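Local coordinates for substrate-binding protein (Synechococcus sp., PDB 6WPN) that probably binds a sugar or oligosaccharide in the periplasm as the solute-binding component of a transport system, at residues 116-120 / 339-344; 172-176 / 233-237; 228-233 / 399-405. One frame throughout, in Å; residues are numbered along the deposited sequence.

Contact 1 (116-120 / 339-344) lies on the opposite side of the chain's centre from the other two, with its own centre about 43 Å from each of theirs. Contacts 2 (172-176 / 233-237) and 3 (228-233 / 399-405) are neighbours, about 13 Å between centres, and share Arg233, the last residue of helix 219-233. Helices 388-403 and 168-179 both meet the C-terminal end of that helix, the latter through the turn leaving it. Along the chain, contact 2 falls within the span closed by contact 1, whereas contact 3 crosses both. Late segments therefore return to earlier ones at two distant places, consistent with the interwoven chain path of bacterial solute-binding proteins.

Contact 1: residues 116-120 / 339-344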
loop_
_atom_site.group_PDB
_atom_site.type_symbol
_atom_site.label_atom_id
_atom_site.label_comp_id
_atom_site.label_asym_id
_atom_site.label_seq_id
_atom_site.Cartn_x
_atom_site.Cartn_y
_atom_site.Cartn_z
ATOM N N GLU A 116 -5.303 -22.970 4.395
ATOM C CA GLU A 116 -5.601 -22.032 3.322
ATOM C C GLU A 116 -7.099 -21.858 3.112
ATOM O O GLU A 116 -7.513 -20.865 2.503
ATOM C CB GLU A 116 -4.941 -22.502 2.026
ATOM C CG GLU A 116 -5.608 -23.719 1.404
ATOM C CD GLU A 116 -4.944 -24.155 0.111
ATOM O OE1 GLU A 116 -4.063 -23.421 -0.382
ATOM O OE2 GLU A 116 -5.311 -25.229 -0.413
ATOM N N GLN A 117 -7.916 -22.798 3.600
ATOM C CA GLN A 117 -9.364 -22.666 3.475
ATOM C C GLN A 117 -9.888 -21.467 4.252
ATOM O O GLN A 117 -10.945 -20.920 3.913
ATOM C CB GLN A 117 -10.058 -23.932 3.980
ATOM C CG GLN A 117 -10.091 -25.103 3.020
ATOM C CD GLN A 117 -10.700 -26.338 3.658
ATOM O OE1 GLN A 117 -10.795 -26.433 4.881
ATOM N NE2 GLN A 117 -11.136 -27.280 2.831
ATOM N N ASN A 118 -9.168 -21.040 5.289
ATOM C CA ASN A 118 -9.607 -19.932 6.126
ATOM C C ASN A 118 -9.272 -18.565 5.549
ATOM O O ASN A 118 -9.708 -17.557 6.115
ATOM C CB ASN A 118 -8.998 -20.056 7.524
ATOM C CG ASN A 118 -9.575 -21.216 8.311
ATOM O OD1 ASN A 118 -10.488 -21.905 7.851
ATOM N ND2 ASN A 118 -9.043 -21.439 9.507
ATOM N N TYR A 119 -8.530 -18.498 4.448
ATOM C CA TYR A 119 -8.105 -17.229 3.881
ATOM C C TYR A 119 -8.711 -17.032 2.498
ATOM O O TYR A 119 -9.124 -17.988 1.831
ATOM C CB TYR A 119 -6.575 -17.141 3.797
ATOM C CG TYR A 119 -5.891 -17.237 5.144
ATOM C CD1 TYR A 119 -5.612 -18.473 5.715
ATOM C CD2 TYR A 119 -5.521 -16.092 5.843
ATOM C CE1 TYR A 119 -4.989 -18.568 6.945
ATOM C CE2 TYR A 119 -4.896 -16.175 7.072
ATOM C CZ TYR A 119 -4.631 -17.416 7.620
ATOM O OH TYR A 119 -4.012 -17.513 8.846
ATOM N N LEU A 120 -8.770 -15.772 2.084
ATOM C CA LEU A 120 -9.212 -15.434 0.742
ATOM C C LEU A 120 -8.256 -16.064 -0.265
ATOM O O LEU A 120 -7.047 -15.798 -0.201
ATOM C CB LEU A 120 -9.255 -13.916 0.576
ATOM C CG LEU A 120 -9.952 -13.312 -0.646
ATOM C CD1 LEU A 120 -11.445 -13.603 -0.634
ATOM C CD2 LEU A 120 -9.702 -11.814 -0.696
ATOM N N SER A 339 -7.964 -10.527 5.635
ATOM C CA SER A 339 -7.830 -11.582 4.642
ATOM C C SER A 339 -8.511 -12.874 5.069
ATOM O O SER A 339 -8.568 -13.820 4.276
ATOM C CB SER A 339 -6.348 -11.846 4.344
ATOM O OG SER A 339 -5.656 -12.244 5.516
ATOM N N SER A 340 -9.031 -12.931 6.293
ATOM C CA SER A 340 -9.789 -14.084 6.753
ATOM C C SER A 340 -11.204 -14.026 6.203
ATOM O O SER A 340 -11.870 -12.991 6.297
ATOM C CB SER A 340 -9.822 -14.113 8.280
ATOM O OG SER A 340 -10.827 -14.989 8.760
ATOM N N LEU A 341 -11.672 -15.150 5.651
ATOM C CA LEU A 341 -13.034 -15.215 5.125
ATOM C C LEU A 341 -14.060 -14.979 6.225
ATOM O O LEU A 341 -15.033 -14.237 6.031
ATOM C CB LEU A 341 -13.271 -16.562 4.444
ATOM C CG LEU A 341 -12.461 -16.773 3.163
ATOM C CD1 LEU A 341 -12.671 -18.168 2.609
ATOM C CD2 LEU A 341 -12.808 -15.706 2.128
ATOM N N GLU A 342 -13.860 -15.607 7.387
ATOM C CA GLU A 342 -14.773 -15.424 8.509
ATOM C C GLU A 342 -14.827 -13.962 8.932
ATOM O O GLU A 342 -15.907 -13.392 9.116
ATOM C CB GLU A 342 -14.319 -16.285 9.687
ATOM C CG GLU A 342 -14.427 -17.778 9.467
ATOM C CD GLU A 342 -13.901 -18.586 10.628
ATOM O OE1 GLU A 342 -13.275 -18.003 11.539
ATOM O OE2 GLU A 342 -14.125 -19.813 10.625
ATOM N N ALA A 343 -13.658 -13.337 9.088
ATOM C CA ALA A 343 -13.601 -11.944 9.517
ATOM C C ALA A 343 -14.093 -10.997 8.428
ATOM O O ALA A 343 -14.786 -10.014 8.720
ATOM C CB ALA A 343 -12.176 -11.589 9.935
ATOM N N LEU A 344 -13.745 -11.273 7.170
ATOM C CA LEU A 344 -14.177 -10.412 6.072
ATOM C C LEU A 344 -15.694 -10.395 5.951
ATOM O O LEU A 344 -16.302 -9.331 5.791
ATOM C CB LEU A 344 -13.543 -10.874 4.760
ATOM C CG LEU A 344 -13.957 -10.124 3.493
ATOM C CD1 LEU A 344 -13.587 -8.649 3.588
ATOM C CD2 LEU A 344 -13.337 -10.763 2.259
#
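Tyr119 and Ser340 pass each other with their CA atoms 4.6 Å apart in a single beta bridge, held by two backbone hydrogen bonds. Leu120 N donates to Ser339 O at 2.9 Å, nearly straight onto the oxygen with a C=O...N angle of 172°. In the other direction Leu341 N gives its hydrogen to Asn118 O at 3.1 Å, tilted 35° from the carbonyl plane. On one flank Leu341 crosses Leu120 at about a right angle, bringing Leu341 CD2 to 3.7 Å from Leu120 CD1, while Leu341 CD1 reaches back to Gln117 O at 3.5 Å. On the other flank Ser339 OG lies at the edge of the Tyr119 ring, 3.9 Å from Tyr119 CD2. Ser339 OG bonds to Trp139 O, and Tyr119 OH to Thr322 OG1, so each polar end has an outside partner. Ser340 is the N-cap of the helix: chi1 of 164° swings OG away from the backbone N and back over the first turn, where it accepts from Ala343 N at 3.3 Å. The bridge thus joins the loop before helix 121-124 to the start of helix 341-352, beside helix 324-334 and just beyond strand 337-338, which pairs antiparallel with strand 137-149.

Contact 2: residues 172-176 / 233-237; sequences ARSIR and REGLL
Ala172 and Leu236 bring the two backbones to a CA-CA distance of 6.1 Å, where the turn leaving helix 219-233 lies against helix 168-179. Leu236 is the apolar centre of the contact. Its CB faces Ala172 CB at 4.3 Å, and its two methyls enter the space between two arginines one helical turn apart: Leu236 CD1 touches Arg173 CG at 3.5 Å, and Leu236 CD2 lies 3.8 Å from Arg176 CG. The aliphatic parts of both arginines are thus used for packing and their polar ends for binding the turn on either flank of the leucine. Arg176 bends at chi2 and again at chi3 (-89°), which steers NE across to the turn; Arg176 CG rests 3.7 Å from Leu236 CA, and NE of Arg176 donates to Gly235 O at 2.9 Å. This donor comes almost in line with the carbonyl, but the oxygen stands 29° out of the guanidinium plane, so the hydrogen bond is clearly bent. The same arginine makes a cation-pi contact with Tyr182. With an alanine here, Gly235 O is likely to lose this donor and one side of Leu236 its aliphatic cover. Arg173 is the looser partner: its NH1 meets Glu234 OE1 at 3.4 Å in a weak salt bridge, the carboxylate oxygen at the guanidinium edge and the two planes 38° apart. The backbone gripped here is a Schellman motif, in which Gly235, with positive phi, ends helix 219-233: Gly235 N bonds back to Tyr232 O and Leu236 N to Leu231 O.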
loop_
_atom_site.group_PDB
_atom_site.type_symbol
_atom_site.label_atom_id
_atom_site.label_comp_id
_atom_site.label_asym_id
_atom_site.label_seq_id
_atom_site.Cartn_x
_atom_site.Cartn_y
_atom_site.Cartn_z
ATOM N N ALA A 172 -7.562 18.619 -12.792
ATOM C CA ALA A 172 -6.515 19.340 -12.074
ATOM C C ALA A 172 -6.433 20.793 -12.523
ATOM O O ALA A 172 -6.217 21.692 -11.702
ATOM C CB ALA A 172 -5.166 18.642 -12.267
ATOM N N ARG A 173 -6.581 21.041 -13.825
ATOM C CA ARG A 173 -6.572 22.413 -14.320
ATOM C C ARG A 173 -7.705 23.226 -13.705
ATOM O O ARG A 173 -7.493 24.356 -13.249
ATOM C CB ARG A 173 -6.660 22.425 -15.847
ATOM C CG ARG A 173 -5.413 21.889 -16.521
ATOM C CD ARG A 173 -5.376 22.201 -18.003
ATOM N NE ARG A 173 -6.021 21.164 -18.803
ATOM C CZ ARG A 173 -5.369 20.159 -19.378
ATOM N NH1 ARG A 173 -4.054 20.057 -19.241
ATOM N NH2 ARG A 173 -6.034 19.256 -20.087
ATOM N N SER A 174 -8.916 22.657 -13.667
ATOM C CA SER A 174 -10.057 23.393 -13.127
ATOM C C SER A 174 -9.836 23.765 -11.667
ATOM O O SER A 174 -10.207 24.863 -11.236
ATOM C CB SER A 174 -11.341 22.572 -13.276
ATOM O OG SER A 174 -11.789 22.556 -14.620
ATOM N N ILE A 175 -9.208 22.875 -10.897
ATOM C CA ILE A 175 -8.918 23.194 -9.503
ATOM C C ILE A 175 -7.833 24.262 -9.413
ATOM O O ILE A 175 -7.935 25.202 -8.615
ATOM C CB ILE A 175 -8.514 21.921 -8.737
ATOM C CG1 ILE A 175 -9.614 20.854 -8.814
ATOM C CG2 ILE A 175 -8.185 22.257 -7.288
ATOM C CD1 ILE A 175 -10.809 21.125 -7.935
ATOM N N ARG A 176 -6.803 24.161 -10.259
ATOM C CA ARG A 176 -5.664 25.069 -10.158
ATOM C C ARG A 176 -6.054 26.500 -10.481
ATOM O O ARG A 176 -5.670 27.429 -9.765
ATOM C CB ARG A 176 -4.540 24.625 -11.096
ATOM C CG ARG A 176 -3.519 23.715 -10.464
ATOM C CD ARG A 176 -3.039 24.293 -9.154
ATOM N NE ARG A 176 -1.896 25.180 -9.316
ATOM C CZ ARG A 176 -1.467 26.019 -8.379
ATOM N NH1 ARG A 176 -2.099 26.096 -7.214
ATOM N NH2 ARG A 176 -0.407 26.782 -8.608
ATOM N N ARG A 233 5.022 20.334 -15.137
ATOM C CA ARG A 233 5.534 21.513 -15.819
ATOM C C ARG A 233 4.466 22.585 -15.983
ATOM O O ARG A 233 4.793 23.774 -16.026
ATOM C CB ARG A 233 6.091 21.123 -17.187
ATOM C CG ARG A 233 7.289 20.196 -17.141
ATOM C CD ARG A 233 8.040 20.251 -18.458
ATOM N NE ARG A 233 9.211 19.384 -18.469
ATOM C CZ ARG A 233 10.023 19.246 -19.511
ATOM N NH1 ARG A 233 9.784 19.920 -20.627
ATOM N NH2 ARG A 233 11.072 18.438 -19.438
ATOM N N GLU A 234 3.197 22.193 -16.063
ATOM C CA GLU A 234 2.101 23.133 -16.240
ATOM C C GLU A 234 1.605 23.733 -14.931
ATOM O O GLU A 234 0.563 24.392 -14.931
ATOM C CB GLU A 234 0.939 22.448 -16.962
ATOM C CG GLU A 234 1.252 22.045 -18.385
ATOM C CD GLU A 234 0.068 21.404 -19.088
ATOM O OE1 GLU A 234 -1.037 21.368 -18.496
ATOM O OE2 GLU A 234 0.243 20.942 -20.237
ATOM N N GLY A 235 2.320 23.533 -13.828
ATOM C CA GLY A 235 1.910 24.105 -12.560
ATOM C C GLY A 235 0.705 23.449 -11.931
ATOM O O GLY A 235 0.104 24.020 -11.016
ATOM N N LEU A 236 0.353 22.244 -12.377
ATOM C CA LEU A 236 -0.836 21.555 -11.900
ATOM C C LEU A 236 -0.578 20.705 -10.670
ATOM O O LEU A 236 -1.521 20.418 -9.924
ATOM C CB LEU A 236 -1.407 20.673 -13.012
ATOM C CG LEU A 236 -1.775 21.446 -14.280
ATOM C CD1 LEU A 236 -2.408 20.522 -15.306
ATOM C CD2 LEU A 236 -2.687 22.617 -13.960
ATOM N N LEU A 237 0.654 20.291 -10.454
ATOM C CA LEU A 237 1.001 19.544 -9.261
ATOM C C LEU A 237 1.753 20.431 -8.282
ATOM O O LEU A 237 2.449 21.362 -8.695
ATOM C CB LEU A 237 1.863 18.334 -9.608
ATOM C CG LEU A 237 1.134 17.254 -10.398
ATOM C CD1 LEU A 237 2.068 16.084 -10.661
ATOM C CD2 LEU A 237 -0.104 16.812 -9.632
#

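Contact 3: residues 228-233 / 399-405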
loop_
_atom_site.group_PDB
_atom_site.type_symbol
_atom_site.label_atom_id
_atom_site.label_comp_id
_atom_site.label_asym_id
_atom_site.label_seq_id
_atom_site.Cartn_x
_atom_site.Cartn_y
_atom_site.Cartn_z
ATOM N N TRP A 228 2.968 12.573 -16.397
ATOM C CA TRP A 228 3.397 13.171 -15.139
ATOM C C TRP A 228 4.316 14.362 -15.368
ATOM O O TRP A 228 4.261 15.346 -14.621
ATOM C CB TRP A 228 4.072 12.109 -14.279
ATOM C CG TRP A 228 3.087 11.100 -13.801
ATOM C CD1 TRP A 228 2.965 9.807 -14.215
ATOM C CD2 TRP A 228 2.060 11.311 -12.833
ATOM N NE1 TRP A 228 1.926 9.194 -13.554
ATOM C CE2 TRP A 228 1.356 10.098 -12.699
ATOM C CE3 TRP A 228 1.665 12.411 -12.062
ATOM C CZ2 TRP A 228 0.287 9.952 -11.822
ATOM C CZ3 TRP A 228 0.604 12.264 -11.196
ATOM C CH2 TRP A 228 -0.072 11.045 -11.081
ATOM N N THR A 229 5.162 14.301 -16.397
ATOM C CA THR A 229 6.024 15.434 -16.707
ATOM C C THR A 229 5.195 16.669 -17.041
ATOM O O THR A 229 5.421 17.753 -16.489
ATOM C CB THR A 229 6.950 15.086 -17.872
ATOM O OG1 THR A 229 7.777 13.974 -17.510
ATOM C CG2 THR A 229 7.834 16.279 -18.225
ATOM N N ASP A 230 4.206 16.510 -17.923
ATOM C CA ASP A 230 3.396 17.645 -18.356
ATOM C C ASP A 230 2.554 18.204 -17.212
ATOM O O ASP A 230 2.373 19.422 -17.108
ATOM C CB ASP A 230 2.500 17.227 -19.524
ATOM C CG ASP A 230 3.290 16.871 -20.772
ATOM O OD1 ASP A 230 4.434 17.356 -20.922
ATOM O OD2 ASP A 230 2.763 16.107 -21.611
ATOM N N LEU A 231 2.031 17.339 -16.345
ATOM C CA LEU A 231 1.274 17.829 -15.197
ATOM C C LEU A 231 2.137 18.734 -14.325
ATOM O O LEU A 231 1.713 19.825 -13.928
ATOM C CB LEU A 231 0.729 16.657 -14.380
ATOM C CG LEU A 231 -0.525 15.943 -14.890
ATOM C CD1 LEU A 231 -0.964 14.889 -13.892
ATOM C CD2 LEU A 231 -1.647 16.919 -15.147
ATOM N N TYR A 232 3.370 18.309 -14.045
ATOM C CA TYR A 232 4.235 19.105 -13.182
ATOM C C TYR A 232 4.644 20.405 -13.861
ATOM O O TYR A 232 4.616 21.474 -13.240
ATOM C CB TYR A 232 5.477 18.305 -12.792
ATOM C CG TYR A 232 6.270 18.973 -11.697
ATOM C CD1 TYR A 232 5.928 18.794 -10.361
ATOM C CD2 TYR A 232 7.329 19.815 -11.995
ATOM C CE1 TYR A 232 6.639 19.409 -9.354
ATOM C CE2 TYR A 232 8.045 20.440 -10.990
ATOM C CZ TYR A 232 7.693 20.233 -9.673
ATOM O OH TYR A 232 8.401 20.846 -8.672
ATOM N N ARG A 233 5.022 20.334 -15.137
ATOM C CA ARG A 233 5.534 21.513 -15.819
ATOM C C ARG A 233 4.466 22.585 -15.983
ATOM O O ARG A 233 4.793 23.774 -16.026
ATOM C CB ARG A 233 6.091 21.123 -17.187
ATOM C CG ARG A 233 7.289 20.196 -17.141
ATOM C CD ARG A 233 8.040 20.251 -18.458
ATOM N NE ARG A 233 9.211 19.384 -18.469
ATOM C CZ ARG A 233 10.023 19.246 -19.511
ATOM N NH1 ARG A 233 9.784 19.920 -20.627
ATOM N NH2 ARG A 233 11.072 18.438 -19.438
ATOM N N LEU A 399 12.192 10.445 -13.870
ATOM C CA LEU A 399 10.989 11.251 -14.036
ATOM C C LEU A 399 11.159 12.602 -13.356
ATOM O O LEU A 399 10.723 13.633 -13.881
ATOM C CB LEU A 399 9.777 10.512 -13.468
ATOM C CG LEU A 399 8.435 11.247 -13.531
ATOM C CD1 LEU A 399 8.085 11.601 -14.964
ATOM C CD2 LEU A 399 7.335 10.408 -12.916
ATOM N N GLN A 400 11.851 12.615 -12.219
ATOM C CA GLN A 400 12.095 13.855 -11.498
ATOM C C GLN A 400 12.933 14.823 -12.321
ATOM O O GLN A 400 12.666 16.031 -12.334
ATOM C CB GLN A 400 12.775 13.528 -10.174
ATOM C CG GLN A 400 12.805 14.641 -9.171
ATOM C CD GLN A 400 13.232 14.138 -7.807
ATOM O OE1 GLN A 400 12.844 13.043 -7.390
ATOM N NE2 GLN A 400 14.039 14.932 -7.105
ATOM N N ARG A 401 13.943 14.312 -13.028
ATOM C CA ARG A 401 14.742 15.167 -13.900
ATOM C C ARG A 401 13.906 15.760 -15.026
ATOM O O ARG A 401 14.161 16.888 -15.460
ATOM C CB ARG A 401 15.913 14.378 -14.487
ATOM C CG ARG A 401 16.889 13.837 -13.463
ATOM C CD ARG A 401 17.927 12.982 -14.151
ATOM N NE ARG A 401 18.820 13.789 -14.969
ATOM C CZ ARG A 401 19.621 13.294 -15.906
ATOM N NH1 ARG A 401 19.619 11.993 -16.155
ATOM N NH2 ARG A 401 20.421 14.100 -16.595
ATOM N N ALA A 402 12.920 15.013 -15.521
ATOM C CA ALA A 402 12.091 15.521 -16.604
ATOM C C ALA A 402 11.067 16.531 -16.109
ATOM O O ALA A 402 10.751 17.489 -16.825
ATOM C CB ALA A 402 11.387 14.366 -17.316
HETATM N N MSE A 403 10.548 16.345 -14.900
HETATM C CA MSE A 403 9.574 17.270 -14.336
HETATM C C MSE A 403 10.208 18.623 -14.059
HETATM O O MSE A 403 9.585 19.662 -14.275
HETATM C CB MSE A 403 8.974 16.703 -13.052
HETATM C CG MSE A 403 7.987 15.575 -13.274
HETATM SE SE MSE A 403 7.562 14.691 -11.597
HETATM C CE MSE A 403 5.622 14.540 -11.789
ATOM N N LEU A 404 11.449 18.608 -13.580
ATOM C CA LEU A 404 12.176 19.842 -13.316
ATOM C C LEU A 404 12.699 20.504 -14.584
ATOM O O LEU A 404 13.341 21.558 -14.495
ATOM C CB LEU A 404 13.340 19.572 -12.359
ATOM C CG LEU A 404 12.961 19.205 -10.924
ATOM C CD1 LEU A 404 14.186 18.772 -10.131
ATOM C CD2 LEU A 404 12.280 20.383 -10.249
ATOM N N GLY A 405 12.433 19.925 -15.753
ATOM C CA GLY A 405 12.885 20.506 -16.998
ATOM C C GLY A 405 14.353 20.328 -17.304
ATOM O O GLY A 405 14.887 21.052 -18.147
#
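Met403, a selenomethionine in this crystal, fills the groove between Thr229, Tyr232 and Trp228. Its CB starts against the phenol ring, 3.7 Å from Tyr232 CD2. With chi1 at -74°, CG stands anti to the carbonyl carbon and passes Tyr232 CB at 3.7 Å on its way over Thr229 CA. The selenium follows, 5.0 Å from the centre of the Tyr232 ring and 34° off its normal, an oblique Met-aromatic contact. A bend at chi3 then sends the terminal CE to the helix backbone, where it lies 3.2 Å from Trp228 O and close to Trp228 CB. The two helices run in broadly the same direction: segments 228-233 and 399-403 cross at -39°, their axes approaching to 8.9 Å, and Gly405, with positive phi, closes helix 388-403 in a Schellman motif. That helix end is also bound by Arg233, whose chain, extended from CG to NE, reaches across to it. NE and NH2 of Arg233 grip Ala402 O side-on, at 2.9 Å and 2.8 Å respectively; the oxygen lies in the guanidinium plane, and NH2 uses one of its lone pairs. Ala402 O also accepts from Gly405 N, which gives it three donors, while Gly405 CA covers one face of the guanidinium. Deeper in, the side chains of Thr229 and Leu399 slide past each other in opposite directions, OG1 of Thr229 3.5 Å from Leu399 CD1, its polar partner being Phe225 O in its own helix. Tyr232 OH bonds to Arg239 O, and Leu399 also touches Leu196 of helix 195-202.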